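Superoxide reductase (Giardia intestinalis, PDB 4D7P) probably reduces superoxide to hydrogen peroxide at a mononuclear iron centre. Local coordinates at residues Gly49-Phe54 with Gln69-Gly74. Residues are numbered along the deposited sequence; the frame is centred on the assembly and turned at random.
Sequences GTIRLF and QQIWPG
Gly49 to Ile51 pair antiparallel with Gln69 to Ile71, the two strand axes 4.7 Å apart and 167° between their directions. Ile51 and Gln69 exchange two backbone hydrogen bonds, Ile51 N to Gln69 O at 2.9 Å and Gln69 N to Ile51 O at 2.8 Å, and Ile71 N adds a third to Gly49 O at 2.8 Å. At the intervening non-hydrogen-bonded pair, CA-H...O contacts run from Thr50 CA to Gln69 O (3.1 Å) and from Gln70 CA to Gly49 O. On the face carrying Thr50 and Gln70, a chi1 of 60° wedges Thr50 OG1 between the backbone N and carbonyl carbon and leaves the methyl CG2 anti to that carbon, 4.3 Å from Gln70 CG. The Gln70 chain then bends at chi2 and lays NE2 3.3 Å above the ring centre of Trp72 in the same chain; Trp72 of the third subunit packs on Thr50 and Gln70. On the other face, Ile51 CD1 reaches Ile71 CD1 at 4.4 Å, and Ile51 and Gln69 pack against Ala80 of the three-stranded sheet, consistent with an E-set beta sandwich. Within the hairpin 48-57/63-71, strand 48-57 also bonds to strand 90-99, while 63-71 continues the sheet into the second subunit.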
ATOM      1  N   GLY A  49       2.500   1.666 -11.060  1.00 26.37           N
ATOM      2  CA  GLY A  49       2.840   1.487  -9.667  1.00 21.77           C
ATOM      3  C   GLY A  49       1.759   0.777  -8.893  1.00 27.13           C
ATOM      4  O   GLY A  49       2.054   0.026  -7.952  1.00 24.40           O
ATOM      5  N   THR A  50       0.501   1.011  -9.263  1.00 25.01           N
ATOM      6  CA  THR A  50      -0.596   0.347  -8.562  1.00 19.83           C
ATOM      7  C   THR A  50      -1.663  -0.132  -9.513  1.00 26.99           C
ATOM      8  O   THR A  50      -1.901   0.468 -10.555  1.00 26.89           O
ATOM      9  CB  THR A  50      -1.299   1.264  -7.506  1.00 23.21           C
ATOM     10  OG1 THR A  50      -1.844   2.425  -8.156  1.00 23.12           O
ATOM     11  CG2 THR A  50      -0.339   1.681  -6.381  1.00 24.05           C
ATOM     12  N   ILE A  51      -2.311  -1.220  -9.126  1.00 23.88           N
ATOM     13  CA  ILE A  51      -3.485  -1.710  -9.812  1.00 22.35           C
ATOM     14  C   ILE A  51      -4.511  -1.869  -8.712  1.00 26.53           C
ATOM     15  O   ILE A  51      -4.316  -2.668  -7.788  1.00 22.73           O
ATOM     16  CB  ILE A  51      -3.228  -3.037 -10.535  1.00 25.58           C
ATOM     17  CG1 ILE A  51      -2.242  -2.851 -11.696  1.00 28.68           C
ATOM     18  CG2 ILE A  51      -4.528  -3.633 -11.025  1.00 23.36           C
ATOM     19  CD1 ILE A  51      -1.735  -4.169 -12.260  1.00 29.73           C
ATOM     20  N   ARG A  52      -5.565  -1.062  -8.758  1.00 23.10           N
ATOM     21  CA  ARG A  52      -6.618  -1.145  -7.753  1.00 21.60           C
ATOM     22  C   ARG A  52      -7.859  -1.739  -8.357  1.00 28.53           C
ATOM     23  O   ARG A  52      -8.147  -1.491  -9.526  1.00 23.36           O
ATOM     24  CB  ARG A  52      -6.937   0.236  -7.179  1.00 24.08           C
ATOM     25  CG  ARG A  52      -5.820   0.813  -6.366  1.00 34.68           C
ATOM     26  CD  ARG A  52      -5.807   2.314  -6.432  1.00 42.10           C
ATOM     27  NE  ARG A  52      -6.602   2.920  -5.374  1.00 46.82           N
ATOM     28  CZ  ARG A  52      -7.091   4.154  -5.447  1.00 62.28           C
ATOM     29  NH1 ARG A  52      -6.861   4.875  -6.539  1.00 70.45           N
ATOM     30  NH2 ARG A  52      -7.816   4.666  -4.455  1.00 54.12           N
ATOM     31  N   LEU A  53      -8.593  -2.504  -7.550  1.00 29.48           N
ATOM     32  CA  LEU A  53      -9.874  -3.060  -7.956  1.00 26.02           C
ATOM     33  C   LEU A  53     -10.981  -2.522  -7.058  1.00 30.21           C
ATOM     34  O   LEU A  53     -10.888  -2.592  -5.832  1.00 25.16           O
ATOM     35  CB  LEU A  53      -9.861  -4.599  -7.913  1.00 25.36           C
ATOM     36  CG  LEU A  53     -11.130  -5.264  -8.464  1.00 24.91           C
ATOM     37  CD1 LEU A  53     -11.306  -4.915  -9.940  1.00 25.10           C
ATOM     38  CD2 LEU A  53     -11.128  -6.790  -8.273  1.00 24.54           C
ATOM     39  N   PHE A  54     -12.013  -1.972  -7.684  1.00 30.99           N
ATOM     40  CA  PHE A  54     -13.179  -1.456  -6.978  1.00 36.04           C
ATOM     41  C   PHE A  54     -14.410  -2.287  -7.311  1.00 36.50           C
ATOM     42  O   PHE A  54     -14.585  -2.708  -8.455  1.00 36.96           O
ATOM     43  CB  PHE A  54     -13.460   0.006  -7.354  1.00 26.23           C
ATOM     44  CG  PHE A  54     -12.359   0.957  -7.001  1.00 28.84           C
ATOM     45  CD1 PHE A  54     -11.305   1.177  -7.877  1.00 30.21           C
ATOM     46  CD2 PHE A  54     -12.393   1.658  -5.811  1.00 30.05           C
ATOM     47  CE1 PHE A  54     -10.292   2.054  -7.553  1.00 30.76           C
ATOM     48  CE2 PHE A  54     -11.375   2.545  -5.481  1.00 32.24           C
ATOM     49  CZ  PHE A  54     -10.327   2.737  -6.350  1.00 34.33           C
ATOM     50  N   GLN A  69      -2.934  -3.590  -5.519  1.00 21.96           N
ATOM     51  CA  GLN A  69      -1.640  -4.184  -5.819  1.00 20.22           C
ATOM     52  C   GLN A  69      -0.621  -3.086  -6.071  1.00 30.74           C
ATOM     53  O   GLN A  69      -0.683  -2.380  -7.084  1.00 23.73           O
ATOM     54  CB  GLN A  69      -1.704  -5.102  -7.041  1.00 24.05           C
ATOM     55  CG  GLN A  69      -0.343  -5.682  -7.467  1.00 19.65           C
ATOM     56  CD  GLN A  69       0.214  -6.666  -6.444  1.00 26.00           C
ATOM     57  OE1 GLN A  69      -0.279  -7.779  -6.317  1.00 25.35           O
ATOM     58  NE2 GLN A  69       1.251  -6.256  -5.711  1.00 24.23           N
ATOM     59  N   GLN A  70       0.325  -2.956  -5.150  1.00 19.99           N
ATOM     60  CA  GLN A  70       1.430  -2.032  -5.324  1.00 19.85           C
ATOM     61  C   GLN A  70       2.664  -2.783  -5.846  1.00 23.29           C
ATOM     62  O   GLN A  70       2.962  -3.913  -5.425  1.00 19.23           O
ATOM     63  CB  GLN A  70       1.711  -1.305  -4.002  1.00 21.79           C
ATOM     64  CG  GLN A  70       2.781  -0.215  -4.101  1.00 22.81           C
ATOM     65  CD  GLN A  70       4.161  -0.770  -3.816  1.00 24.92           C
ATOM     66  OE1 GLN A  70       4.304  -1.678  -3.009  1.00 30.56           O
ATOM     67  NE2 GLN A  70       5.178  -0.248  -4.496  1.00 23.21           N
ATOM     68  N   ILE A  71       3.351  -2.176  -6.806  1.00 16.87           N
ATOM     69  CA  ILE A  71       4.494  -2.814  -7.455  1.00 26.21           C
ATOM     70  C   ILE A  71       5.683  -1.866  -7.470  1.00 24.41           C
ATOM     71  O   ILE A  71       5.571  -0.728  -7.900  1.00 27.88           O
ATOM     72  CB  ILE A  71       4.164  -3.222  -8.898  1.00 29.69           C
ATOM     73  CG1 ILE A  71       2.883  -4.061  -8.923  1.00 28.69           C
ATOM     74  CG2 ILE A  71       5.334  -3.976  -9.533  1.00 27.97           C
ATOM     75  CD1 ILE A  71       2.257  -4.167 -10.294  1.00 28.43           C
ATOM     76  N   TRP A  72       6.825  -2.328  -6.994  1.00 17.67           N
ATOM     77  CA  TRP A  72       7.995  -1.465  -6.980  1.00 20.81           C
ATOM     78  C   TRP A  72       8.529  -1.292  -8.395  1.00 29.70           C
ATOM     79  O   TRP A  72       8.641  -2.259  -9.145  1.00 27.58           O
ATOM     80  CB  TRP A  72       9.058  -2.019  -6.027  1.00 22.10           C
ATOM     81  CG  TRP A  72       8.600  -1.899  -4.591  1.00 23.50           C
ATOM     82  CD1 TRP A  72       8.225  -2.909  -3.762  1.00 25.28           C
ATOM     83  CD2 TRP A  72       8.426  -0.678  -3.848  1.00 31.98           C
ATOM     84  NE1 TRP A  72       7.840  -2.399  -2.534  1.00 28.26           N
ATOM     85  CE2 TRP A  72       7.949  -1.034  -2.568  1.00 33.97           C
ATOM     86  CE3 TRP A  72       8.633   0.679  -4.144  1.00 37.30           C
ATOM     87  CZ2 TRP A  72       7.669  -0.073  -1.582  1.00 28.28           C
ATOM     88  CZ3 TRP A  72       8.362   1.623  -3.171  1.00 27.68           C
ATOM     89  CH2 TRP A  72       7.879   1.244  -1.907  1.00 32.23           C
ATOM     90  N   PRO A  73       8.831  -0.045  -8.769  1.00 31.12           N
ATOM     91  CA  PRO A  73       9.255   0.277 -10.139  1.00 24.40           C
ATOM     92  C   PRO A  73      10.353  -0.653 -10.666  1.00 27.17           C
ATOM     93  O   PRO A  73      11.408  -0.799 -10.051  1.00 29.77           O
ATOM     94  CB  PRO A  73       9.754   1.716 -10.014  1.00 24.87           C
ATOM     95  CG  PRO A  73       8.930   2.284  -8.892  1.00 32.35           C
ATOM     96  CD  PRO A  73       8.776   1.154  -7.910  1.00 23.37           C
ATOM     97  N   GLY A  74      10.069  -1.305 -11.790  1.00 34.60           N
ATOM     98  CA  GLY A  74      11.035  -2.142 -12.469  1.00 32.75           C
ATOM     99  C   GLY A  74      11.323  -3.471 -11.793  1.00 36.15           C
ATOM    100  O   GLY A  74      12.187  -4.216 -12.247  1.00 34.03           O
TER